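Local coordinates for choline/ethanolamine kinase family protein (Mesorhizobium loti, PDB 3DXQ), which belongs to the choline/ethanolamine kinase family and probably transfers phosphate to ethanolamine or a related small alcohol, at residues E25-G28 against L33-R36; E183-T188 against M192-W197; T255-I260 against D269-Y274. All blocks are in the same frame, centred on the assembly; numbering follows the deposited sequence. Where two conformers were deposited one is given.

Interaction 1 of 3, residues E25-G28 against L33-R36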
ATOM      1  N   GLU A  25      24.353   0.174  -0.816  1.00 39.05           N
ATOM      2  CA  GLU A  25      23.550  -0.829  -0.144  1.00 41.15           C
ATOM      3  C   GLU A  25      22.160  -0.923  -0.742  1.00 42.94           C
ATOM      4  O   GLU A  25      21.448   0.064  -0.808  1.00 45.42           O
ATOM      5  CB  GLU A  25      23.438  -0.509   1.353  1.00 41.58           C
ATOM      6  CG  GLU A  25      22.501  -1.441   2.120  1.00 43.44           C
ATOM      7  CD  GLU A  25      22.249  -0.977   3.522  1.00 46.09           C
ATOM      8  OE1 GLU A  25      23.063  -0.174   4.017  1.00 44.39           O
ATOM      9  OE2 GLU A  25      21.238  -1.410   4.122  1.00 46.24           O
ATOM     10  N   ARG A  26      21.782  -2.130  -1.147  1.00 46.35           N
ATOM     11  CA  ARG A  26      20.454  -2.425  -1.680  1.00 48.51           C
ATOM     12  C   ARG A  26      19.484  -2.509  -0.510  1.00 48.49           C
ATOM     13  O   ARG A  26      19.692  -3.298   0.410  1.00 47.96           O
ATOM     14  CB  ARG A  26      20.499  -3.759  -2.451  1.00 48.86           C
ATOM     15  CG  ARG A  26      19.163  -4.330  -2.919  1.00 54.67           C
ATOM     16  CD  ARG A  26      18.666  -3.681  -4.194  1.00 64.11           C
ATOM     17  NE  ARG A  26      17.399  -4.267  -4.636  1.00 68.13           N
ATOM     18  CZ  ARG A  26      17.273  -5.443  -5.251  1.00 67.56           C
ATOM     19  NH1 ARG A  26      18.332  -6.203  -5.507  1.00 65.22           N
ATOM     20  NH2 ARG A  26      16.066  -5.869  -5.608  1.00 71.85           N
ATOM     21  N   LEU A  27      18.447  -1.681  -0.535  1.00 50.02           N
ATOM     22  CA  LEU A  27      17.411  -1.701   0.489  1.00 51.92           C
ATOM     23  C   LEU A  27      16.192  -2.388  -0.125  1.00 56.72           C
ATOM     24  O   LEU A  27      15.947  -2.247  -1.332  1.00 56.92           O
ATOM     25  CB  LEU A  27      17.048  -0.282   0.902  1.00 50.46           C
ATOM     26  CG  LEU A  27      18.198   0.687   1.188  1.00 50.81           C
ATOM     27  CD1 LEU A  27      17.735   2.153   1.115  1.00 43.48           C
ATOM     28  CD2 LEU A  27      18.851   0.385   2.526  1.00 42.54           C
ATOM     29  N   GLY A  28      15.433  -3.114   0.707  1.00 62.01           N
ATOM     30  CA  GLY A  28      14.281  -3.948   0.277  1.00 64.89           C
ATOM     31  C   GLY A  28      13.431  -3.461  -0.895  1.00 67.90           C
ATOM     32  O   GLY A  28      13.236  -2.249  -1.074  1.00 68.99           O
ATOM     33  N   LEU A  33      14.266  -1.178  -7.480  1.00 63.96           N
ATOM     34  CA  LEU A  33      15.619  -1.362  -6.989  1.00 61.11           C
ATOM     35  C   LEU A  33      15.971  -0.053  -6.260  1.00 57.74           C
ATOM     36  O   LEU A  33      15.844   1.028  -6.832  1.00 58.01           O
ATOM     37  CB  LEU A  33      16.585  -1.666  -8.145  1.00 60.94           C
ATOM     38  CG  LEU A  33      16.199  -2.816  -9.099  1.00 62.53           C
ATOM     39  CD1 LEU A  33      17.228  -3.012 -10.242  1.00 56.75           C
ATOM     40  CD2 LEU A  33      15.998  -4.127  -8.326  1.00 63.49           C
ATOM     41  N   VAL A  34      16.370  -0.146  -4.993  1.00 52.89           N
ATOM     42  CA  VAL A  34      16.647   1.034  -4.183  1.00 48.34           C
ATOM     43  C   VAL A  34      17.996   0.904  -3.471  1.00 45.53           C
ATOM     44  O   VAL A  34      18.177   0.039  -2.631  1.00 48.11           O
ATOM     45  CB  VAL A  34      15.519   1.232  -3.156  1.00 48.49           C
ATOM     46  CG1 VAL A  34      15.631   2.586  -2.450  1.00 45.62           C
ATOM     47  CG2 VAL A  34      14.189   1.103  -3.851  1.00 48.34           C
ATOM     48  N   PHE A  35      18.931   1.782  -3.787  1.00 41.83           N
ATOM     49  CA  PHE A  35      20.258   1.723  -3.209  1.00 41.34           C
ATOM     50  C   PHE A  35      20.624   2.950  -2.393  1.00 39.85           C
ATOM     51  O   PHE A  35      20.415   4.072  -2.818  1.00 37.53           O
ATOM     52  CB  PHE A  35      21.286   1.587  -4.330  1.00 42.36           C
ATOM     53  CG  PHE A  35      21.087   0.379  -5.159  1.00 43.18           C
ATOM     54  CD1 PHE A  35      21.699  -0.815  -4.814  1.00 40.60           C
ATOM     55  CD2 PHE A  35      20.254   0.418  -6.260  1.00 40.02           C
ATOM     56  CE1 PHE A  35      21.507  -1.937  -5.569  1.00 41.54           C
ATOM     57  CE2 PHE A  35      20.047  -0.710  -7.018  1.00 42.22           C
ATOM     58  CZ  PHE A  35      20.674  -1.892  -6.673  1.00 42.09           C
ATOM     59  N   ARG A  36      21.215   2.741  -1.234  1.00 39.62           N
ATOM     60  CA  ARG A  36      21.666   3.860  -0.434  1.00 40.03           C
ATOM     61  C   ARG A  36      23.075   4.258  -0.865  1.00 39.83           C
ATOM     62  O   ARG A  36      23.962   3.420  -0.834  1.00 39.32           O
ATOM     63  CB  ARG A  36      21.651   3.477   1.035  1.00 40.08           C
ATOM     64  CG  ARG A  36      21.958   4.632   1.931  1.00 41.47           C
ATOM     65  CD  ARG A  36      22.176   4.183   3.333  1.00 42.15           C
ATOM     66  NE  ARG A  36      23.057   5.123   4.005  1.00 41.77           N
ATOM     67  CZ  ARG A  36      23.514   4.957   5.238  1.00 39.65           C
ATOM     68  NH1 ARG A  36      23.154   3.887   5.949  1.00 36.29           N
ATOM     69  NH2 ARG A  36      24.323   5.880   5.754  1.00 39.37           N
TER
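Glu25 O is gripped twice from the neighbouring strand: Arg36 N donates a hydrogen bond to it (2.7 Å), and the CA-H of Phe35 adds a weaker contact. That donor is tilted somewhat from the carbonyl plane, while the return bond, from Glu25 N to Arg36 O (3.3 Å), arrives in plane on a lone pair. Two residues on, Leu27 N reaches Val34 O at 2.7 Å in a single, almost straight bond, N-H...O angle 176°. The Glu25-Arg36 bonds tie strands 24-27 and 32-37 into an antiparallel beta hairpin. Its turn probably corresponds to the glycine-containing loop that borders the nucleotide site in kinases of this fold.

Arg26 and Phe35 share one face of the hairpin. With CG opposite the backbone N (chi1 172°) and a bend at chi2 (81°), Arg26 brings CD obliquely against the Phe35 ring, 3.6 Å from CE1. Farther out, CD2 of Leu33 sits over one face of the Arg26 guanidinium, toward its rim, and NH2 is hydrogen-bonded to Gly29 O in the turn. On the other face, Leu27 CD1 meets Val34 CG1 at 4.2 Å and Arg36 CB at 4.1 Å. Glu25 and Arg36 carry opposite charges there without forming a salt bridge; NE of Arg36 bonds Gly38 O instead.

Strand 24-27 is an outermost strand of the five-stranded antiparallel sheet. Strand 32-37 uses its far edge on strand 40-45, pairing Leu33 with Ile44 and Phe35 with Leu42, and Leu27 and Val34 pack on Cys41 and Arg43 of that strand.

Interaction 2 of 3, residues E183-T188 against M192-W197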
ATOM      1  N   GLU A 183       6.763  -2.842   4.328  1.00 41.77           N
ATOM      2  CA  GLU A 183       8.103  -2.436   3.853  0.50 41.93           C
ATOM      3  C   GLU A 183       8.167  -0.962   3.458  1.00 42.96           C
ATOM      4  O   GLU A 183       9.226  -0.357   3.485  1.00 41.65           O
ATOM      5  CB  GLU A 183       8.599  -3.303   2.680  0.50 41.21           C
ATOM      6  CG  GLU A 183       7.778  -3.210   1.397  0.50 41.36           C
ATOM      7  CD  GLU A 183       8.478  -3.821   0.193  0.50 41.45           C
ATOM      8  OE1 GLU A 183       9.503  -3.258  -0.264  0.50 39.43           O
ATOM      9  OE2 GLU A 183       7.984  -4.851  -0.314  0.50 41.29           O
ATOM     10  N   ASN A 184       7.028  -0.378   3.104  1.00 44.55           N
ATOM     11  CA  ASN A 184       6.962   1.041   2.760  1.00 44.58           C
ATOM     12  C   ASN A 184       7.034   2.001   3.947  1.00 43.03           C
ATOM     13  O   ASN A 184       7.000   3.209   3.748  1.00 43.55           O
ATOM     14  CB  ASN A 184       5.669   1.302   1.978  1.00 46.31           C
ATOM     15  CG  ASN A 184       5.697   0.674   0.599  1.00 46.99           C
ATOM     16  OD1 ASN A 184       6.775   0.456   0.038  1.00 47.66           O
ATOM     17  ND2 ASN A 184       4.514   0.407   0.031  1.00 35.97           N
ATOM     18  N   PHE A 185       7.109   1.476   5.171  1.00 41.27           N
ATOM     19  CA  PHE A 185       7.167   2.304   6.363  1.00 40.04           C
ATOM     20  C   PHE A 185       8.553   2.283   6.963  1.00 41.06           C
ATOM     21  O   PHE A 185       9.114   1.218   7.209  1.00 38.61           O
ATOM     22  CB  PHE A 185       6.187   1.816   7.422  1.00 41.67           C
ATOM     23  CG  PHE A 185       4.754   2.136   7.119  1.00 42.29           C
ATOM     24  CD1 PHE A 185       3.995   1.288   6.324  1.00 37.21           C
ATOM     25  CD2 PHE A 185       4.162   3.281   7.644  1.00 39.07           C
ATOM     26  CE1 PHE A 185       2.686   1.575   6.038  1.00 40.55           C
ATOM     27  CE2 PHE A 185       2.851   3.577   7.363  1.00 40.37           C
ATOM     28  CZ  PHE A 185       2.103   2.721   6.551  1.00 39.49           C
ATOM     29  N   LEU A 186       9.093   3.476   7.204  1.00 41.82           N
ATOM     30  CA  LEU A 186      10.388   3.622   7.832  1.00 41.87           C
ATOM     31  C   LEU A 186      10.126   4.193   9.206  1.00 41.85           C
ATOM     32  O   LEU A 186       9.599   5.300   9.334  1.00 42.63           O
ATOM     33  CB  LEU A 186      11.290   4.549   7.024  1.00 41.81           C
ATOM     34  CG  LEU A 186      11.353   4.234   5.524  1.00 47.15           C
ATOM     35  CD1 LEU A 186      12.317   5.211   4.865  1.00 36.61           C
ATOM     36  CD2 LEU A 186      11.718   2.755   5.226  1.00 44.63           C
ATOM     37  N   ASP A 187      10.508   3.450  10.234  1.00 41.45           N
ATOM     38  CA  ASP A 187      10.215   3.840  11.596  1.00 43.44           C
ATOM     39  C   ASP A 187      11.433   4.389  12.307  1.00 44.65           C
ATOM     40  O   ASP A 187      12.423   3.681  12.461  1.00 46.77           O
ATOM     41  CB  ASP A 187       9.713   2.615  12.363  1.00 42.73           C
ATOM     42  CG  ASP A 187       9.258   2.946  13.774  1.00 43.14           C
ATOM     43  OD1 ASP A 187       8.851   4.105  14.037  1.00 38.07           O
ATOM     44  OD2 ASP A 187       9.282   2.030  14.626  1.00 36.48           O
ATOM     45  N   THR A 188      11.392   5.637  12.742  1.00 45.14           N
ATOM     46  CA  THR A 188      12.462   6.098  13.607  1.00 47.14           C
ATOM     47  C   THR A 188      11.967   5.561  14.925  1.00 49.64           C
ATOM     48  O   THR A 188      11.201   4.595  14.945  1.00 50.09           O
ATOM     49  CB  THR A 188      12.639   7.626  13.616  1.00 46.41           C
ATOM     50  OG1 THR A 188      11.542   8.246  14.292  1.00 43.64           O
ATOM     51  CG2 THR A 188      12.739   8.140  12.200  1.00 39.36           C
HETATM   52  N   MSE A 192       6.873   7.584  11.788  1.00 45.38           N
HETATM   53  CA  MSE A 192       6.951   6.769  10.607  1.00 45.10           C
HETATM   54  C   MSE A 192       6.983   7.709   9.455  1.00 43.32           C
HETATM   55  O   MSE A 192       6.294   8.721   9.494  1.00 38.19           O
HETATM   56  CB  MSE A 192       5.689   5.947  10.456  1.00 45.08           C
HETATM   57  CG  MSE A 192       5.463   5.006  11.567  1.00 49.36           C
HETATM   58 SE   MSE A 192       6.063   3.326  11.048  0.75 49.10          SE
HETATM   59  CE  MSE A 192       6.023   2.363  12.829  1.00 39.89           C
ATOM     60  N   TRP A 193       7.810   7.380   8.463  1.00 42.86           N
ATOM     61  CA  TRP A 193       7.742   7.993   7.163  1.00 43.61           C
ATOM     62  C   TRP A 193       7.186   6.910   6.241  1.00 43.66           C
ATOM     63  O   TRP A 193       7.205   5.723   6.568  1.00 42.12           O
ATOM     64  CB  TRP A 193       9.106   8.392   6.686  1.00 47.18           C
ATOM     65  CG  TRP A 193       9.853   9.358   7.575  1.00 50.27           C
ATOM     66  CD1 TRP A 193      10.620   9.051   8.656  1.00 51.65           C
ATOM     67  CD2 TRP A 193       9.950  10.763   7.400  1.00 46.86           C
ATOM     68  NE1 TRP A 193      11.175  10.186   9.185  1.00 49.10           N
ATOM     69  CE2 TRP A 193      10.786  11.256   8.432  1.00 50.97           C
ATOM     70  CE3 TRP A 193       9.401  11.661   6.485  1.00 50.10           C
ATOM     71  CZ2 TRP A 193      11.096  12.614   8.569  1.00 49.68           C
ATOM     72  CZ3 TRP A 193       9.709  13.022   6.614  1.00 54.65           C
ATOM     73  CH2 TRP A 193      10.553  13.482   7.655  1.00 53.62           C
ATOM     74  N   ILE A 194       6.666   7.317   5.092  1.00 44.40           N
ATOM     75  CA  ILE A 194       6.145   6.366   4.117  1.00 42.51           C
ATOM     76  C   ILE A 194       6.786   6.667   2.753  1.00 43.47           C
ATOM     77  O   ILE A 194       6.968   7.829   2.402  1.00 42.76           O
ATOM     78  CB  ILE A 194       4.600   6.430   4.021  1.00 42.01           C
ATOM     79  CG1 ILE A 194       3.983   6.607   5.419  1.00 42.30           C
ATOM     80  CG2 ILE A 194       4.073   5.194   3.351  1.00 37.12           C
ATOM     81  CD1 ILE A 194       2.493   6.710   5.459  1.00 35.90           C
ATOM     82  N   VAL A 195       7.121   5.603   2.016  1.00 43.33           N
ATOM     83  CA  VAL A 195       7.725   5.685   0.686  1.00 42.70           C
ATOM     84  C   VAL A 195       6.909   4.871  -0.314  1.00 43.98           C
ATOM     85  O   VAL A 195       6.012   4.148   0.087  1.00 43.75           O
ATOM     86  CB  VAL A 195       9.180   5.142   0.714  1.00 41.81           C
ATOM     87  CG1 VAL A 195       9.951   5.812   1.821  1.00 39.35           C
ATOM     88  CG2 VAL A 195       9.200   3.603   0.892  1.00 30.64           C
ATOM     89  N   ASP A 196       7.272   4.959  -1.594  1.00 46.55           N
ATOM     90  CA  ASP A 196       6.651   4.202  -2.703  1.00 49.50           C
ATOM     91  C   ASP A 196       5.244   4.651  -3.010  1.00 50.95           C
ATOM     92  O   ASP A 196       4.269   3.993  -2.661  1.00 52.46           O
ATOM     93  CB  ASP A 196       6.684   2.690  -2.464  1.00 50.39           C
ATOM     94  CG  ASP A 196       7.595   1.953  -3.442  1.00 56.69           C
ATOM     95  OD1 ASP A 196       8.800   2.295  -3.536  1.00 61.18           O
ATOM     96  OD2 ASP A 196       7.102   1.004  -4.097  1.00 65.54           O
ATOM     97  N   TRP A 197       5.146   5.774  -3.702  1.00 50.98           N
ATOM     98  CA  TRP A 197       3.861   6.409  -3.954  1.00 49.19           C
ATOM     99  C   TRP A 197       3.318   6.125  -5.321  1.00 48.66           C
ATOM    100  O   TRP A 197       2.462   6.845  -5.808  1.00 48.73           O
ATOM    101  CB  TRP A 197       4.008   7.922  -3.736  1.00 48.49           C
ATOM    102  CG  TRP A 197       4.434   8.203  -2.343  1.00 48.68           C
ATOM    103  CD1 TRP A 197       5.705   8.217  -1.872  1.00 49.01           C
ATOM    104  CD2 TRP A 197       3.584   8.446  -1.214  1.00 48.80           C
ATOM    105  NE1 TRP A 197       5.713   8.482  -0.528  1.00 51.33           N
ATOM    106  CE2 TRP A 197       4.420   8.621  -0.095  1.00 49.07           C
ATOM    107  CE3 TRP A 197       2.202   8.546  -1.041  1.00 47.20           C
ATOM    108  CZ2 TRP A 197       3.920   8.894   1.171  1.00 49.67           C
ATOM    109  CZ3 TRP A 197       1.706   8.811   0.220  1.00 50.05           C
ATOM    110  CH2 TRP A 197       2.562   8.983   1.309  1.00 50.19           C
TER
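Met192, deposited as selenomethionine, lays its methyl CE against the carboxylate of Asp187, 3.5 Å from OD1, although that carboxylate is also held by salt bridges to Arg103 and Arg109. The pair belongs to the beta hairpin of strands 185-187 and 192-194, in the catalytic region of the kinase-like fold. Bent at chi2 (-98°), the Met192 chain passes its selenium beside Phe185, 3.9 Å from CD2, an oblique Met-aromatic contact. Phe185 and Ile194 run side by side on the same face, CE2 to CD1 3.7 Å, and Ile194 CG2 lies over one ring face.

Leu186 and Trp193 exchange two backbone bonds, Leu186 N to Trp193 O 3.0 Å and Trp193 N to Leu186 O 2.9 Å. Beyond the strand, Val195 N bonds Asn184 O, and Val195 O is taken by His177.

Asn184 and Asp196 match the positions that bind metal in kinases of this fold, probably also here. Asn184 turns OD1 to Asp196 CB (3.4 Å), and ND2 makes a weak bond to Asp179 O; Asp196 OD1 is hydrogen-bonded to Asn32. With an alanine in place of Asn184, the probable metal site would probably lose the amide oxygen OD1, Asp179 O its weak donor, and a gap would open beside Asp196 CB.

At the hairpin's other end, Thr188 CG2 touches the indole edge of Trp193 in its plane, 4.0 Å from NE1.

Interaction 3 of 3, residues T255-I260 against D269-Y274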
ATOM      1  N   THR A 255      -5.876 -10.781  -4.904  1.00 49.55           N
ATOM      2  CA  THR A 255      -6.128 -12.172  -5.284  1.00 49.78           C
ATOM      3  C   THR A 255      -6.356 -12.284  -6.791  1.00 51.15           C
ATOM      4  O   THR A 255      -5.701 -13.084  -7.464  1.00 51.43           O
ATOM      5  CB  THR A 255      -7.347 -12.738  -4.571  1.00 49.47           C
ATOM      6  OG1 THR A 255      -7.027 -12.938  -3.189  1.00 53.06           O
ATOM      7  CG2 THR A 255      -7.771 -14.070  -5.187  1.00 43.84           C
ATOM      8  N   LEU A 256      -7.276 -11.471  -7.310  1.00 52.57           N
ATOM      9  CA  LEU A 256      -7.602 -11.456  -8.742  1.00 52.94           C
ATOM     10  C   LEU A 256      -6.404 -11.080  -9.609  1.00 54.09           C
ATOM     11  O   LEU A 256      -6.187 -11.678 -10.661  1.00 53.51           O
ATOM     12  CB  LEU A 256      -8.757 -10.492  -9.018  1.00 52.91           C
ATOM     13  CG  LEU A 256     -10.115 -10.852  -8.415  1.00 49.05           C
ATOM     14  CD1 LEU A 256     -11.115  -9.746  -8.682  1.00 41.25           C
ATOM     15  CD2 LEU A 256     -10.622 -12.163  -8.965  1.00 49.13           C
ATOM     16  N   TRP A 257      -5.639 -10.089  -9.162  1.00 55.64           N
ATOM     17  CA  TRP A 257      -4.393  -9.691  -9.833  1.00 57.48           C
ATOM     18  C   TRP A 257      -3.396 -10.853  -9.935  1.00 57.69           C
ATOM     19  O   TRP A 257      -2.764 -11.060 -10.983  1.00 58.79           O
ATOM     20  CB  TRP A 257      -3.740  -8.553  -9.062  1.00 58.89           C
ATOM     21  CG  TRP A 257      -2.412  -8.151  -9.577  1.00 61.46           C
ATOM     22  CD1 TRP A 257      -2.160  -7.240 -10.553  1.00 63.92           C
ATOM     23  CD2 TRP A 257      -1.137  -8.611  -9.112  1.00 64.42           C
ATOM     24  NE1 TRP A 257      -0.804  -7.103 -10.737  1.00 64.89           N
ATOM     25  CE2 TRP A 257      -0.151  -7.930  -9.860  1.00 66.73           C
ATOM     26  CE3 TRP A 257      -0.730  -9.525  -8.129  1.00 65.18           C
ATOM     27  CZ2 TRP A 257       1.230  -8.139  -9.663  1.00 65.43           C
ATOM     28  CZ3 TRP A 257       0.645  -9.738  -7.933  1.00 65.31           C
ATOM     29  CH2 TRP A 257       1.606  -9.048  -8.701  1.00 64.00           C
ATOM     30  N   GLY A 258      -3.255 -11.589  -8.829  1.00 56.96           N
ATOM     31  CA  GLY A 258      -2.360 -12.744  -8.740  1.00 56.25           C
ATOM     32  C   GLY A 258      -2.768 -13.883  -9.662  1.00 56.54           C
ATOM     33  O   GLY A 258      -1.906 -14.594 -10.193  1.00 57.60           O
ATOM     34  N   LEU A 259      -4.075 -14.070  -9.846  1.00 56.21           N
ATOM     35  CA  LEU A 259      -4.574 -15.057 -10.813  1.00 55.88           C
ATOM     36  C   LEU A 259      -4.210 -14.635 -12.245  1.00 56.70           C
ATOM     37  O   LEU A 259      -3.865 -15.483 -13.080  1.00 57.08           O
ATOM     38  CB  LEU A 259      -6.082 -15.277 -10.664  1.00 55.44           C
ATOM     39  CG  LEU A 259      -6.506 -16.318  -9.613  1.00 55.23           C
ATOM     40  CD1 LEU A 259      -5.890 -16.031  -8.273  1.00 54.32           C
ATOM     41  CD2 LEU A 259      -8.020 -16.415  -9.466  1.00 55.90           C
ATOM     42  N   ILE A 260      -4.248 -13.326 -12.512  1.00 57.24           N
ATOM     43  CA  ILE A 260      -3.857 -12.778 -13.821  1.00 57.94           C
ATOM     44  C   ILE A 260      -2.357 -13.052 -14.097  1.00 59.12           C
ATOM     45  O   ILE A 260      -1.981 -13.392 -15.217  1.00 59.25           O
ATOM     46  CB  ILE A 260      -4.221 -11.248 -13.935  1.00 57.86           C
ATOM     47  CG1 ILE A 260      -5.750 -11.057 -13.894  1.00 55.06           C
ATOM     48  CG2 ILE A 260      -3.608 -10.590 -15.183  1.00 52.77           C
ATOM     49  CD1 ILE A 260      -6.522 -11.744 -14.980  1.00 44.10           C
ATOM     50  N   ASP A 269       7.200 -14.827  -8.935  1.00 69.64           N
ATOM     51  CA  ASP A 269       6.981 -15.710  -7.750  1.00 68.72           C
ATOM     52  C   ASP A 269       5.888 -16.777  -7.990  1.00 67.34           C
ATOM     53  O   ASP A 269       5.377 -16.906  -9.111  1.00 67.02           O
ATOM     54  CB  ASP A 269       6.725 -14.918  -6.448  1.00 68.93           C
ATOM     55  CG  ASP A 269       5.469 -14.067  -6.500  1.00 72.48           C
ATOM     56  OD1 ASP A 269       4.385 -14.622  -6.777  1.00 75.42           O
ATOM     57  OD2 ASP A 269       5.563 -12.845  -6.222  1.00 75.02           O
ATOM     58  N   ASP A 270       5.562 -17.553  -6.948  1.00 66.08           N
ATOM     59  CA  ASP A 270       4.553 -18.635  -7.024  1.00 65.00           C
ATOM     60  C   ASP A 270       3.141 -18.059  -6.902  1.00 65.02           C
ATOM     61  O   ASP A 270       2.553 -18.044  -5.813  1.00 66.20           O
ATOM     62  CB  ASP A 270       4.795 -19.693  -5.923  1.00 64.57           C
ATOM     63  CG  ASP A 270       3.827 -20.884  -6.004  1.00 62.97           C
ATOM     64  OD1 ASP A 270       3.001 -20.944  -6.933  1.00 64.13           O
ATOM     65  OD2 ASP A 270       3.894 -21.772  -5.130  1.00 61.70           O
ATOM     66  N   PHE A 271       2.594 -17.609  -8.027  1.00 63.60           N
ATOM     67  CA  PHE A 271       1.294 -16.942  -8.030  1.00 61.86           C
ATOM     68  C   PHE A 271       0.131 -17.871  -7.654  1.00 60.27           C
ATOM     69  O   PHE A 271      -0.762 -17.472  -6.895  1.00 59.79           O
ATOM     70  CB  PHE A 271       1.083 -16.207  -9.359  1.00 61.87           C
ATOM     71  CG  PHE A 271       1.977 -14.991  -9.514  1.00 61.73           C
ATOM     72  CD1 PHE A 271       1.698 -13.816  -8.820  1.00 64.06           C
ATOM     73  CD2 PHE A 271       3.104 -15.021 -10.332  1.00 64.95           C
ATOM     74  CE1 PHE A 271       2.525 -12.682  -8.940  1.00 65.53           C
ATOM     75  CE2 PHE A 271       3.934 -13.889 -10.459  1.00 63.37           C
ATOM     76  CZ  PHE A 271       3.641 -12.722  -9.759  1.00 64.14           C
ATOM     77  N   ARG A 272       0.166 -19.117  -8.126  1.00 58.97           N
ATOM     78  CA  ARG A 272      -0.839 -20.119  -7.719  1.00 57.65           C
ATOM     79  C   ARG A 272      -0.931 -20.223  -6.188  1.00 56.70           C
ATOM     80  O   ARG A 272      -1.969 -20.610  -5.670  1.00 55.59           O
ATOM     81  CB  ARG A 272      -0.530 -21.498  -8.316  1.00 56.53           C
ATOM     82  N   ALA A 273       0.162 -19.883  -5.489  1.00 56.46           N
ATOM     83  CA  ALA A 273       0.214 -19.824  -4.022  1.00 55.39           C
ATOM     84  C   ALA A 273      -0.303 -18.487  -3.490  1.00 54.46           C
ATOM     85  O   ALA A 273      -1.304 -18.466  -2.787  1.00 54.82           O
ATOM     86  CB  ALA A 273       1.638 -20.069  -3.529  1.00 54.93           C
ATOM     87  N   TYR A 274       0.391 -17.392  -3.826  1.00 54.12           N
ATOM     88  CA  TYR A 274       0.051 -16.007  -3.409  1.00 53.60           C
ATOM     89  C   TYR A 274      -1.447 -15.755  -3.491  1.00 53.92           C
ATOM     90  O   TYR A 274      -2.073 -15.314  -2.525  1.00 54.19           O
ATOM     91  CB  TYR A 274       0.785 -15.015  -4.316  1.00 52.84           C
ATOM     92  CG  TYR A 274       0.590 -13.541  -4.025  1.00 52.23           C
ATOM     93  CD1 TYR A 274      -0.482 -12.841  -4.565  1.00 54.13           C
ATOM     94  CD2 TYR A 274       1.510 -12.834  -3.257  1.00 54.58           C
ATOM     95  CE1 TYR A 274      -0.651 -11.485  -4.323  1.00 53.88           C
ATOM     96  CE2 TYR A 274       1.352 -11.465  -3.006  1.00 54.60           C
ATOM     97  CZ  TYR A 274       0.276 -10.799  -3.548  1.00 54.87           C
ATOM     98  OH  TYR A 274       0.128  -9.448  -3.306  1.00 51.80           O
TER
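Aromatic contacts carry most of the meeting between Trp257 and Phe271, which join helix 237-263 to the first turn of helix 271-287 in a helix-loop-helix of the largely helical C-terminal lobe. CZ3 of Trp257 approaches CE1 of Phe271 at 3.6 Å, near the plane of the phenyl ring and at its edge, while the phenyl carbon meets the indole obliquely. The two six-membered rings have centroids 5.7 Å apart and planes at 73°. Leaving its backbone with CG anti to N (chi1 175°), Trp257 brings CZ3 against both Phe271 and Tyr274. CE1 of Tyr274 lies at the indole edge, 4.2 Å from CZ3, and its hydroxyl is hydrogen-bonded to Arg278.

Backbone-to-side-chain packing comes next. Gly258 O lies 3.5 Å from Phe271 CB, and the CA atoms of Gly258 and Phe271 are 5.6 Å apart. With no side chain on Gly258, the backbone itself faces Phe271; a beta carbon there would point toward the second helix and would probably crowd the Tyr274 ring near CD1. No hydrogen bond crosses between the segments.

Polar interactions shape the start of the second helix. Asp270, the centre of an inverse gamma turn, is also its N-cap, OD1 accepting a weak bond from Ala273 N at 3.4 Å.

In the fold
Along the chain the three contacts follow in series. Interaction 1 lies in the five-stranded N-terminal sheet, interaction 2 in a separate three-stranded sheet, and interaction 3 between helices 237-263 and 271-287. The centres of interactions 1 and 2 are about 14 Å apart on the same side of the chain's centre, and Asn32, the first residue of strand 32-37, hydrogen-bonds Asp196 of interaction 2. The two hairpins thus come together, through this bond, where the lobes meet, consistent with a shared nucleotide and metal site. Interaction 3 lies about 25 Å from interaction 2, centre to centre, on the opposite side of the chain's centre, in the helical part of the C-terminal lobe.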